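Local coordinates for hemoglobin-like protein (Methylacidiphilum infernorum, PDB 4NK2) that binds heme b and, as a truncated hemoglobin of group II, probably takes part in binding and carrying oxygen, at residues A[50-53]-A[54-58]; A[132-135]-A[136-140]; A[152-155]-A[156-159]; A[163-166]-A[167-171]. All coordinates share one frame; numbering follows the deposited sequence.

Interaction 1 (A[50-53]-A[54-58]); sequences PSKK and VYLAA
The CG2 methyl of V54 overlaps the pyrrolidine ring of P50, with CG2 3.6 Å from P50 CB, at the point where a loop turns into the first coil of helix 53-75. This entry into a helix of the globin fold illustrates how a few local contacts set the first turn. V54 places CG1 anti to its backbone N (chi1 177°), which leaves CG2 beside the N and directed back over the incoming loop, where it meets both P50 CB and S51 O. The carbonyl of S51 accepts the N-H of V54 at 3.1 Å from O to N, the donor standing well above the carbonyl plane, a three-residue turn that precedes the regular ladder. That ladder follows at once, with L56 N bound to K52 O at 3.1 Å and A57 N to K53 O at 2.8 Å.

Both lysines lie on the exposed side, with L56 and A57. K52 is extended beyond CG, and its CG meets L56 CD2 at 4.1 Å as the two side chains cross obliquely. On the buried side P50 rests on W161 and V54 on F150, while P50 O is hydrogen-bonded to S32 of the second subunit. K53 behaves differently from K52: bends at chi3 (-55°) and chi4 curl it back toward the loop, where NZ makes a weak hydrogen bond to S51 OG at 3.2 Å.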
loop_
_atom_site.group_PDB
_atom_site.type_symbol
_atom_site.label_atom_id
_atom_site.label_comp_id
_atom_site.label_asym_id
_atom_site.label_seq_id
_atom_site.Cartn_x
_atom_site.Cartn_y
_atom_site.Cartn_z
ATOM N N PRO A 50 14.967 9.869 -18.272
ATOM C CA PRO A 50 15.359 10.042 -19.681
ATOM C C PRO A 50 16.559 10.965 -19.793
ATOM O O PRO A 50 16.663 11.875 -18.977
ATOM C CB PRO A 50 14.152 10.749 -20.304
ATOM C CG PRO A 50 13.010 10.531 -19.324
ATOM C CD PRO A 50 13.658 10.477 -17.977
ATOM N N SER A 51 17.440 10.759 -20.776
ATOM C CA SER A 51 18.488 11.739 -21.018
ATOM C C SER A 51 17.887 12.899 -21.789
ATOM O O SER A 51 16.780 12.779 -22.334
ATOM C CB SER A 51 19.636 11.128 -21.825
ATOM O OG SER A 51 19.184 10.735 -23.101
ATOM N N LYS A 52 18.616 14.013 -21.844
ATOM C CA LYS A 52 18.163 15.206 -22.558
ATOM C C LYS A 52 17.921 14.954 -24.046
ATOM O O LYS A 52 17.262 15.760 -24.710
ATOM C CB LYS A 52 19.181 16.337 -22.389
ATOM C CG LYS A 52 18.781 17.659 -23.047
ATOM C CD LYS A 52 19.666 18.801 -22.526
ATOM C CE LYS A 52 19.280 20.159 -23.106
ATOM N NZ LYS A 52 20.194 21.246 -22.630
ATOM N N LYS A 53 18.446 13.858 -24.565
ATOM C CA LYS A 53 18.198 13.484 -25.941
ATOM C C LYS A 53 16.715 13.390 -26.235
ATOM O O LYS A 53 16.302 13.662 -27.331
ATOM C CB LYS A 53 18.873 12.157 -26.277
ATOM C CG LYS A 53 20.370 12.172 -26.131
ATOM C CD LYS A 53 21.006 10.955 -26.752
ATOM C CE LYS A 53 20.433 9.673 -26.199
ATOM N NZ LYS A 53 21.224 9.153 -25.052
ATOM N N VAL A 54 15.914 13.002 -25.258
ATOM C CA VAL A 54 14.475 12.867 -25.474
ATOM C C VAL A 54 13.863 14.211 -25.852
ATOM O O VAL A 54 13.132 14.310 -26.837
ATOM C CB VAL A 54 13.760 12.284 -24.233
ATOM C CG1 VAL A 54 12.260 12.214 -24.469
ATOM C CG2 VAL A 54 14.292 10.891 -23.932
ATOM N N TYR A 55 14.156 15.247 -25.067
ATOM C CA TYR A 55 13.679 16.596 -25.357
ATOM C C TYR A 55 14.210 17.083 -26.699
ATOM O O TYR A 55 13.508 17.762 -27.451
ATOM C CB TYR A 55 14.153 17.558 -24.272
ATOM C CG TYR A 55 13.882 19.023 -24.557
ATOM C CD1 TYR A 55 12.588 19.540 -24.522
ATOM C CD2 TYR A 55 14.929 19.900 -24.829
ATOM C CE1 TYR A 55 12.347 20.893 -24.773
ATOM C CE2 TYR A 55 14.704 21.241 -25.072
ATOM C CZ TYR A 55 13.415 21.733 -25.042
ATOM O OH TYR A 55 13.204 23.071 -25.282
ATOM N N LEU A 56 15.463 16.750 -26.986
ATOM C CA LEU A 56 16.081 17.158 -28.245
ATOM C C LEU A 56 15.362 16.523 -29.440
ATOM O O LEU A 56 15.061 17.202 -30.425
ATOM C CB LEU A 56 17.558 16.774 -28.238
ATOM C CG LEU A 56 18.603 17.849 -27.902
ATOM C CD1 LEU A 56 18.008 19.080 -27.293
ATOM C CD2 LEU A 56 19.686 17.290 -26.995
ATOM N N ALA A 57 15.064 15.227 -29.339
ATOM C CA ALA A 57 14.379 14.505 -30.416
ATOM C C ALA A 57 12.906 14.888 -30.554
ATOM O O ALA A 57 12.397 15.066 -31.661
ATOM C CB ALA A 57 14.513 12.991 -30.211
ATOM N N ALA A 58 12.209 15.031 -29.443
ATOM C CA ALA A 58 10.769 15.246 -29.489
ATOM C C ALA A 58 10.334 16.704 -29.573
ATOM O O ALA A 58 9.421 17.035 -30.290
ATOM C CB ALA A 58 10.108 14.572 -28.314
#

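Interaction 2 (A[132-135]-A[136-140]); sequences KARE and IWLAC. With HEM (protoporphyrin IX containing Fe), chain C.
R134 sets CG anti to its backbone N (chi1 158°) and runs extended as far as NE, while L138 turns CG to the side of its own N (chi1 -78°); one turn apart on helix 131-147, the G helix of the globin fold, the two meet with the leucine CD1 under one face of the guanidinium. CD1 lies toward the rim of that flat group, 3.6 Å from R134 NH2. The four-residue ladder that spaces them is regular, as in L138 N to R134 O at 2.9 Å. The polar end of R134 is gripped from outside: NH1 by R180 O, NE by S166 OG and NH2 in a salt bridge to E163, so the leucine packs on a group whose rotation is already fixed.

W137 leaves the same helix in another direction and lays its indole almost parallel to the heme, over the pyrroles B and C. NE1 is 3.4 Å from HEM C4B, and CZ2 is 3.4 Å from HEM C1C, while L138 CD2 sits in plane at the edge of the indole. An alanine at W137 would strip away this whole aromatic surface, and the porphyrin would probably lose its flat support on this face and be freer to shift. R134 meets the heme rim with carbon alone, its CB lying 3.9 Å from the vinyl atom HEM CBB.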
loop_
_atom_site.group_PDB
_atom_site.type_symbol
_atom_site.label_atom_id
_atom_site.label_comp_id
_atom_site.label_asym_id
_atom_site.label_seq_id
_atom_site.Cartn_x
_atom_site.Cartn_y
_atom_site.Cartn_z
ATOM N N LYS A 132 -3.600 -2.541 -10.648
ATOM C CA LYS A 132 -4.362 -2.446 -11.883
ATOM C C LYS A 132 -4.434 -1.026 -12.432
ATOM O O LYS A 132 -4.347 -0.825 -13.628
ATOM C CB LYS A 132 -5.765 -2.992 -11.679
ATOM C CG LYS A 132 -6.599 -3.055 -12.924
ATOM C CD LYS A 132 -6.056 -4.066 -13.892
ATOM C CE LYS A 132 -7.107 -4.500 -14.891
ATOM N NZ LYS A 132 -6.529 -5.272 -16.017
ATOM N N ALA A 133 -4.608 -0.053 -11.551
ATOM C CA ALA A 133 -4.568 1.360 -11.935
ATOM C C ALA A 133 -3.270 1.717 -12.659
ATOM O O ALA A 133 -3.284 2.436 -13.665
ATOM C CB ALA A 133 -4.738 2.234 -10.715
ATOM N N ARG A 134 -2.143 1.243 -12.138
ATOM C CA ARG A 134 -0.868 1.484 -12.812
ATOM C C ARG A 134 -0.837 0.821 -14.184
ATOM O O ARG A 134 -0.341 1.415 -15.148
ATOM C CB ARG A 134 0.321 0.986 -11.980
ATOM C CG ARG A 134 1.563 0.733 -12.851
ATOM C CD ARG A 134 2.794 0.342 -12.030
ATOM N NE ARG A 134 3.935 0.043 -12.889
ATOM C CZ ARG A 134 4.236 -1.169 -13.357
ATOM N NH1 ARG A 134 3.493 -2.222 -13.030
ATOM N NH2 ARG A 134 5.295 -1.331 -14.143
ATOM N N GLU A 135 -1.370 -0.396 -14.286
ATOM C CA GLU A 135 -1.368 -1.097 -15.573
ATOM C C GLU A 135 -2.179 -0.328 -16.598
ATOM O O GLU A 135 -1.754 -0.162 -17.744
ATOM C CB GLU A 135 -1.920 -2.521 -15.432
ATOM C CG GLU A 135 -1.058 -3.428 -14.572
ATOM C CD GLU A 135 -1.435 -4.894 -14.718
ATOM O OE1 GLU A 135 -2.143 -5.245 -15.691
ATOM O OE2 GLU A 135 -1.010 -5.696 -13.861
ATOM N N ILE A 136 -3.349 0.145 -16.183
ATOM C CA ILE A 136 -4.215 0.918 -17.074
ATOM C C ILE A 136 -3.578 2.264 -17.443
ATOM O O ILE A 136 -3.611 2.671 -18.600
ATOM C CB ILE A 136 -5.613 1.141 -16.453
ATOM C CG1 ILE A 136 -6.392 -0.183 -16.380
ATOM C CG2 ILE A 136 -6.393 2.177 -17.254
ATOM C CD1 ILE A 136 -7.679 -0.065 -15.531
ATOM N N TRP A 137 -2.994 2.953 -16.467
ATOM C CA TRP A 137 -2.287 4.211 -16.732
ATOM C C TRP A 137 -1.180 3.977 -17.770
ATOM O O TRP A 137 -1.004 4.773 -18.696
ATOM C CB TRP A 137 -1.710 4.739 -15.416
ATOM C CG TRP A 137 -0.995 6.088 -15.426
ATOM C CD1 TRP A 137 -1.521 7.305 -15.074
ATOM C CD2 TRP A 137 0.394 6.323 -15.707
ATOM N NE1 TRP A 137 -0.553 8.283 -15.150
ATOM C CE2 TRP A 137 0.631 7.707 -15.537
ATOM C CE3 TRP A 137 1.454 5.498 -16.108
ATOM C CZ2 TRP A 137 1.883 8.283 -15.754
ATOM C CZ3 TRP A 137 2.704 6.069 -16.313
ATOM C CH2 TRP A 137 2.905 7.450 -16.145
ATOM N N LEU A 138 -0.447 2.877 -17.625
ATOM C CA LEU A 138 0.600 2.517 -18.591
ATOM C C LEU A 138 0.064 2.182 -19.983
ATOM O O LEU A 138 0.648 2.593 -20.994
ATOM C CB LEU A 138 1.439 1.345 -18.057
ATOM C CG LEU A 138 2.488 1.720 -17.006
ATOM C CD1 LEU A 138 3.219 0.493 -16.490
ATOM C CD2 LEU A 138 3.505 2.719 -17.594
ATOM N N ALA A 139 -1.029 1.427 -20.062
ATOM C CA ALA A 139 -1.562 1.063 -21.380
ATOM C C ALA A 139 -2.059 2.301 -22.099
ATOM O O ALA A 139 -1.967 2.402 -23.329
ATOM C CB ALA A 139 -2.673 0.045 -21.254
ATOM N N CYS A 140 -2.608 3.239 -21.335
ATOM C CA CYS A 140 -3.007 4.515 -21.904
ATOM C C CYS A 140 -1.801 5.272 -22.446
ATOM O O CYS A 140 -1.926 6.031 -23.409
ATOM C CB CYS A 140 -3.717 5.381 -20.862
ATOM S SG CYS A 140 -5.389 4.802 -20.479
HETATM C CHA HEM C . -0.994 13.993 -10.535
HETATM C CHB HEM C . -2.902 9.625 -11.352
HETATM C CHC HEM C . 1.576 7.851 -12.127
HETATM C CHD HEM C . 2.896 12.456 -13.035
HETATM C C1A HEM C . -1.907 12.969 -10.588
HETATM C C2A HEM C . -3.299 13.006 -10.147
HETATM C C3A HEM C . -3.811 11.781 -10.384
HETATM C C4A HEM C . -2.772 10.944 -10.969
HETATM C CMA HEM C . -5.252 11.288 -10.120
HETATM C CAA HEM C . -4.022 14.234 -9.518
HETATM C CBA HEM C . -3.949 14.073 -7.985
HETATM C CGA HEM C . -4.565 15.197 -7.157
HETATM O O1A HEM C . -5.301 14.893 -6.175
HETATM O O2A HEM C . -4.333 16.405 -7.436
HETATM C C1B HEM C . -1.870 8.718 -11.539
HETATM C C2B HEM C . -1.969 7.268 -11.568
HETATM C C3B HEM C . -0.735 6.775 -11.781
HETATM C C4B HEM C . 0.202 7.888 -11.900
HETATM C CMB HEM C . -3.252 6.426 -11.409
HETATM C CAB HEM C . -0.400 5.275 -11.879
HETATM C CBB HEM C . 0.874 4.875 -11.784
HETATM C C1C HEM C . 2.337 8.944 -12.498
HETATM C C2C HEM C . 3.706 8.951 -12.996
HETATM C C3C HEM C . 4.062 10.229 -13.233
HETATM C C4C HEM C . 2.933 11.081 -12.912
HETATM C CMC HEM C . 4.596 7.702 -13.184
HETATM C CAC HEM C . 5.407 10.762 -13.783
HETATM C CBC HEM C . 6.259 9.965 -14.444
HETATM C C1D HEM C . 2.062 13.308 -12.348
HETATM C C2D HEM C . 2.303 14.714 -12.061
HETATM C C3D HEM C . 1.076 15.180 -11.293
HETATM C C4D HEM C . 0.222 14.020 -11.176
HETATM C CMD HEM C . 3.518 15.590 -12.455
HETATM C CAD HEM C . 0.829 16.595 -10.725
HETATM C CBD HEM C . 1.564 16.669 -9.383
HETATM C CGD HEM C . 1.328 18.050 -8.813
HETATM O O1D HEM C . 0.186 18.322 -8.371
HETATM O O2D HEM C . 2.278 18.877 -8.815
HETATM N NA HEM C . -1.630 11.709 -11.081
HETATM N NB HEM C . -0.537 9.042 -11.748
HETATM N NC HEM C . 1.913 10.266 -12.473
HETATM N ND HEM C . 0.836 12.947 -11.812
HETATM FE FE HEM C . 0.190 10.966 -11.699
#

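Interaction 3 (A[152-155]-A[156-159]); sequences LSVL and EEFW
V154, at the N-cap position of helix 155-165, comes only loosely near E157, its CG1 4.4 Å from the glutamate OE2. This is the N-terminus of the H helix, the last helix of the globin core. From this point the side chains fan out round the helix rather than packing on each other. L155 turns to Y184 and F191 of helix 184-192. F158 carries its ring inward, where it meets those of F150 and Y141 at inclined angles, and W159 swings its indole toward I187 while NE1 donates to V182 O. What joins the two segments is therefore mostly backbone: F158 N bonds to V154 O at 3.1 Å and W159 N to L155 O at 2.9 Å.

E157 has CG anti to its backbone N (chi1 -163°) and an extended chain, which carries the carboxylate back past the valine toward the loop. Its OE1 probably accepts S51 N, though the modelled separation is implausibly short, and OE2 accepts a hydrogen bond from a water 3.0 Å away that also makes a weak bond to S153 O. Two further waters link the loop to the first turn. One accepts E156 N at 2.9 Å and donates to L152 O; the other accepts E157 N at 2.9 Å and donates to S153 O. Water thus does what a capping side chain often does, satisfying early helix N-H groups, and the nearby helix N-terminus would probably favour the charged form of the E157 carboxylate.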
loop_
_atom_site.group_PDB
_atom_site.type_symbol
_atom_site.label_atom_id
_atom_site.label_comp_id
_atom_site.label_asym_id
_atom_site.label_seq_id
_atom_site.Cartn_x
_atom_site.Cartn_y
_atom_site.Cartn_z
ATOM N N LEU A 152 11.023 7.305 -32.814
ATOM C CA LEU A 152 11.393 5.930 -32.502
ATOM C C LEU A 152 12.743 5.836 -31.788
ATOM O O LEU A 152 12.997 4.875 -31.061
ATOM C CB LEU A 152 11.387 5.072 -33.778
ATOM C CG LEU A 152 10.011 4.851 -34.422
ATOM C CD1 LEU A 152 10.143 4.168 -35.789
ATOM C CD2 LEU A 152 9.087 4.033 -33.507
ATOM N N SER A 153 13.600 6.834 -31.983
ATOM C CA SER A 153 14.951 6.802 -31.419
ATOM C C SER A 153 14.959 6.880 -29.891
ATOM O O SER A 153 15.893 6.401 -29.240
ATOM C CB SER A 153 15.780 7.958 -31.963
ATOM O OG SER A 153 15.197 9.201 -31.602
ATOM N N VAL A 154 13.927 7.484 -29.315
ATOM C CA VAL A 154 13.916 7.719 -27.858
ATOM C C VAL A 154 12.707 7.112 -27.162
ATOM O O VAL A 154 12.522 7.276 -25.949
ATOM C CB VAL A 154 13.966 9.210 -27.551
ATOM C CG1 VAL A 154 15.336 9.755 -27.907
ATOM C CG2 VAL A 154 12.891 9.926 -28.358
ATOM N N LEU A 155 11.891 6.406 -27.918
ATOM C CA LEU A 155 10.726 5.743 -27.386
ATOM C C LEU A 155 11.054 4.793 -26.238
ATOM O O LEU A 155 10.395 4.803 -25.221
ATOM C CB LEU A 155 10.038 4.987 -28.508
ATOM C CG LEU A 155 8.631 4.475 -28.287
ATOM C CD1 LEU A 155 7.765 5.480 -27.601
ATOM C CD2 LEU A 155 8.072 4.086 -29.611
ATOM N N GLU A 156 12.071 3.967 -26.408
ATOM C CA GLU A 156 12.380 2.980 -25.371
ATOM C C GLU A 156 12.843 3.669 -24.094
ATOM O O GLU A 156 12.436 3.292 -23.007
ATOM C CB GLU A 156 13.426 1.957 -25.837
ATOM C CG GLU A 156 13.785 0.930 -24.753
ATOM C CD GLU A 156 14.632 -0.228 -25.276
ATOM O OE1 GLU A 156 15.305 -0.064 -26.318
ATOM O OE2 GLU A 156 14.619 -1.315 -24.648
ATOM N N GLU A 157 13.693 4.682 -24.239
ATOM C CA GLU A 157 14.163 5.476 -23.112
ATOM C C GLU A 157 12.988 6.044 -22.291
ATOM O O GLU A 157 12.965 5.951 -21.050
ATOM C CB GLU A 157 15.033 6.615 -23.652
ATOM C CG GLU A 157 15.909 7.288 -22.622
ATOM C CD GLU A 157 16.957 8.188 -23.251
ATOM O OE1 GLU A 157 17.459 9.089 -22.547
ATOM O OE2 GLU A 157 17.290 7.989 -24.440
ATOM N N PHE A 158 12.023 6.643 -22.984
ATOM C CA PHE A 158 10.838 7.185 -22.321
ATOM C C PHE A 158 10.027 6.080 -21.639
ATOM O O PHE A 158 9.610 6.216 -20.478
ATOM C CB PHE A 158 9.960 7.943 -23.322
ATOM C CG PHE A 158 8.835 8.712 -22.670
ATOM C CD1 PHE A 158 7.575 8.139 -22.521
ATOM C CD2 PHE A 158 9.050 9.985 -22.160
ATOM C CE1 PHE A 158 6.540 8.841 -21.895
ATOM C CE2 PHE A 158 8.016 10.694 -21.528
ATOM C CZ PHE A 158 6.764 10.119 -21.405
ATOM N N TRP A 159 9.775 4.995 -22.365
ATOM C CA TRP A 159 8.967 3.907 -21.822
ATOM C C TRP A 159 9.579 3.314 -20.555
ATOM O O TRP A 159 8.881 3.095 -19.560
ATOM C CB TRP A 159 8.758 2.781 -22.848
ATOM C CG TRP A 159 7.958 1.662 -22.234
ATOM C CD1 TRP A 159 8.429 0.473 -21.725
ATOM C CD2 TRP A 159 6.545 1.664 -22.007
ATOM N NE1 TRP A 159 7.379 -0.269 -21.216
ATOM C CE2 TRP A 159 6.217 0.444 -21.369
ATOM C CE3 TRP A 159 5.524 2.582 -22.282
ATOM C CZ2 TRP A 159 4.908 0.118 -21.012
ATOM C CZ3 TRP A 159 4.225 2.255 -21.929
ATOM C CH2 TRP A 159 3.929 1.027 -21.309
HETATM O O HOH W 1 13.851 3.680 -28.692
HETATM O O HOH W 2 15.419 4.871 -26.567
HETATM O O HOH W 3 18.256 6.311 -26.669
#

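Interaction 4 (A[163-166]-A[167-171]); sequences ESFS and IRMIN. With HEM (protoporphyrin IX containing Fe), chain C.
M169 reaches back over F165 from the 3-10 turn into which helix 155-165 passes, a Met-aromatic contact placed beside the heme. Its CB lies 3.6 Å from S166 O. The next atom, CG, drops onto the porphyrin, 3.6 Å from the methine carbon HEM CHC. A bend at chi2 (-52°) then turns SD above the phenylalanine ring at a distance, and chi3 brings in the tip: CE stands over the ring centre, 3.6 Å from the centroid and 12° off its normal, a CH-pi contact. The same ring presents an edge to the heme, with F165 CD2 3.4 Å from the vinyl atom HEM CBC. A serine in place of F165 would probably leave the methionine methyl without its aromatic seat, open a gap beside the vinyl group and let the thioether turn.

The backbone beneath is tightened, each bond spanning three residues, as from M169 N to S166 O at 3.1 Å. R168 is buried against the subunit interface, its NH2 donating to E37 O of the second subunit and to P45 O. Its NE lies 2.9 Å from a water in the plane of the guanidinium, and that water donates to S164 O.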
loop_
_atom_site.group_PDB
_atom_site.type_symbol
_atom_site.label_atom_id
_atom_site.label_comp_id
_atom_site.label_asym_id
_atom_site.label_seq_id
_atom_site.Cartn_x
_atom_site.Cartn_y
_atom_site.Cartn_z
ATOM N N GLU A 163 7.570 3.102 -17.069
ATOM C CA GLU A 163 7.250 1.731 -16.647
ATOM C C GLU A 163 7.810 1.446 -15.268
ATOM O O GLU A 163 7.168 0.778 -14.456
ATOM C CB GLU A 163 7.810 0.687 -17.628
ATOM C CG GLU A 163 7.374 -0.751 -17.309
ATOM C CD GLU A 163 8.217 -1.432 -16.223
ATOM O OE1 GLU A 163 9.358 -0.973 -15.933
ATOM O OE2 GLU A 163 7.745 -2.463 -15.674
ATOM N N SER A 164 9.018 1.931 -14.996
ATOM C CA SER A 164 9.604 1.685 -13.682
ATOM C C SER A 164 9.178 2.723 -12.652
ATOM O O SER A 164 8.861 2.369 -11.521
ATOM C CB SER A 164 11.129 1.603 -13.751
ATOM O OG SER A 164 11.647 1.421 -12.443
ATOM N N PHE A 165 9.179 3.998 -13.038
ATOM C CA PHE A 165 8.869 5.068 -12.092
ATOM C C PHE A 165 7.449 4.901 -11.569
ATOM O O PHE A 165 7.163 5.191 -10.402
ATOM C CB PHE A 165 9.012 6.435 -12.768
ATOM C CG PHE A 165 9.042 7.600 -11.804
ATOM C CD1 PHE A 165 9.558 7.454 -10.522
ATOM C CD2 PHE A 165 8.568 8.846 -12.189
ATOM C CE1 PHE A 165 9.599 8.537 -9.642
ATOM C CE2 PHE A 165 8.598 9.931 -11.308
ATOM C CZ PHE A 165 9.110 9.771 -10.038
ATOM N N SER A 166 6.552 4.434 -12.436
ATOM C CA SER A 166 5.148 4.266 -12.062
ATOM C C SER A 166 4.979 3.263 -10.921
ATOM O O SER A 166 4.004 3.324 -10.165
ATOM C CB SER A 166 4.297 3.854 -13.272
ATOM O OG SER A 166 4.756 2.645 -13.878
ATOM N N ILE A 167 5.916 2.335 -10.775
ATOM C CA ILE A 167 5.777 1.366 -9.682
ATOM C C ILE A 167 5.744 2.058 -8.308
ATOM O O ILE A 167 5.049 1.605 -7.393
ATOM C CB ILE A 167 6.896 0.323 -9.709
ATOM C CG1 ILE A 167 6.803 -0.505 -11.002
ATOM C CG2 ILE A 167 6.783 -0.587 -8.513
ATOM C CD1 ILE A 167 7.964 -1.478 -11.181
ATOM N N ARG A 168 6.507 3.140 -8.164
ATOM C CA ARG A 168 6.601 3.852 -6.890
ATOM C C ARG A 168 5.391 4.706 -6.582
ATOM O O ARG A 168 5.297 5.279 -5.493
ATOM C CB ARG A 168 7.836 4.744 -6.888
ATOM C CG ARG A 168 9.041 4.051 -7.451
ATOM C CD ARG A 168 10.314 4.798 -7.137
ATOM N NE ARG A 168 11.461 3.955 -7.452
ATOM C CZ ARG A 168 12.661 4.086 -6.901
ATOM N NH1 ARG A 168 12.874 5.035 -5.999
ATOM N NH2 ARG A 168 13.635 3.261 -7.250
ATOM N N MET A 169 4.462 4.818 -7.525
ATOM C CA MET A 169 3.231 5.561 -7.225
ATOM C C MET A 169 2.186 4.664 -6.557
ATOM O O MET A 169 1.211 5.158 -5.978
ATOM C CB MET A 169 2.654 6.162 -8.499
ATOM C CG MET A 169 3.675 6.982 -9.297
ATOM S SD MET A 169 4.466 8.214 -8.240
ATOM C CE MET A 169 6.062 8.117 -9.039
ATOM N N ILE A 170 2.375 3.347 -6.651
ATOM C CA ILE A 170 1.361 2.410 -6.155
ATOM C C ILE A 170 1.276 2.530 -4.635
ATOM O O ILE A 170 2.280 2.346 -3.930
ATOM C CB ILE A 170 1.684 0.940 -6.505
ATOM C CG1 ILE A 170 1.620 0.716 -8.024
ATOM C CG2 ILE A 170 0.703 0.007 -5.786
ATOM C CD1 ILE A 170 2.060 -0.682 -8.451
ATOM N N ASN A 171 0.091 2.841 -4.132
ATOM C CA ASN A 171 -0.077 3.026 -2.689
ATOM C C ASN A 171 -1.196 2.179 -2.084
ATOM O O ASN A 171 -1.430 2.209 -0.861
ATOM C CB ASN A 171 -0.274 4.508 -2.362
ATOM C CG ASN A 171 -1.456 5.110 -3.085
ATOM O OD1 ASN A 171 -2.506 4.468 -3.219
ATOM N ND2 ASN A 171 -1.300 6.350 -3.562
HETATM C CHA HEM C . -0.994 13.993 -10.535
HETATM C CHB HEM C . -2.902 9.625 -11.352
HETATM C CHC HEM C . 1.576 7.851 -12.127
HETATM C CHD HEM C . 2.896 12.456 -13.035
HETATM C C1A HEM C . -1.907 12.969 -10.588
HETATM C C2A HEM C . -3.299 13.006 -10.147
HETATM C C3A HEM C . -3.811 11.781 -10.384
HETATM C C4A HEM C . -2.772 10.944 -10.969
HETATM C CMA HEM C . -5.252 11.288 -10.120
HETATM C CAA HEM C . -4.022 14.234 -9.518
HETATM C CBA HEM C . -3.949 14.073 -7.985
HETATM C CGA HEM C . -4.565 15.197 -7.157
HETATM O O1A HEM C . -5.301 14.893 -6.175
HETATM O O2A HEM C . -4.333 16.405 -7.436
HETATM C C1B HEM C . -1.870 8.718 -11.539
HETATM C C2B HEM C . -1.969 7.268 -11.568
HETATM C C3B HEM C . -0.735 6.775 -11.781
HETATM C C4B HEM C . 0.202 7.888 -11.900
HETATM C CMB HEM C . -3.252 6.426 -11.409
HETATM C CAB HEM C . -0.400 5.275 -11.879
HETATM C CBB HEM C . 0.874 4.875 -11.784
HETATM C C1C HEM C . 2.337 8.944 -12.498
HETATM C C2C HEM C . 3.706 8.951 -12.996
HETATM C C3C HEM C . 4.062 10.229 -13.233
HETATM C C4C HEM C . 2.933 11.081 -12.912
HETATM C CMC HEM C . 4.596 7.702 -13.184
HETATM C CAC HEM C . 5.407 10.762 -13.783
HETATM C CBC HEM C . 6.259 9.965 -14.444
HETATM C C1D HEM C . 2.062 13.308 -12.348
HETATM C C2D HEM C . 2.303 14.714 -12.061
HETATM C C3D HEM C . 1.076 15.180 -11.293
HETATM C C4D HEM C . 0.222 14.020 -11.176
HETATM C CMD HEM C . 3.518 15.590 -12.455
HETATM C CAD HEM C . 0.829 16.595 -10.725
HETATM C CBD HEM C . 1.564 16.669 -9.383
HETATM C CGD HEM C . 1.328 18.050 -8.813
HETATM O O1D HEM C . 0.186 18.322 -8.371
HETATM O O2D HEM C . 2.278 18.877 -8.815
HETATM N NA HEM C . -1.630 11.709 -11.081
HETATM N NB HEM C . -0.537 9.042 -11.748
HETATM N NC HEM C . 1.913 10.266 -12.473
HETATM N ND HEM C . 0.836 12.947 -11.812
HETATM FE FE HEM C . 0.190 10.966 -11.699
HETATM O O HOH W 4 10.552 1.925 -9.246
#

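Overall arrangement
Interactions 2 and 4 both touch the heme, interaction 4 almost wholly buried and interaction 2 with one side at the surface, while interaction 1 is largely a surface helix start and interaction 3 a buried one with a wet margin. The indole of interaction 2 and the methionine of interaction 4 lie on opposite faces of the porphyrin, and the arginine of 132-135 joins these two contacts through E163 and S166. Interactions 3 and 4 hold the two ends of helix 155-165, one begun with waters, the other finished by 3-10 turns. Interactions 1 and 3, about 9 Å apart between centres, bring two helix starts together, A57 packing on V154. Only interactions 1 and 4 reach the second subunit.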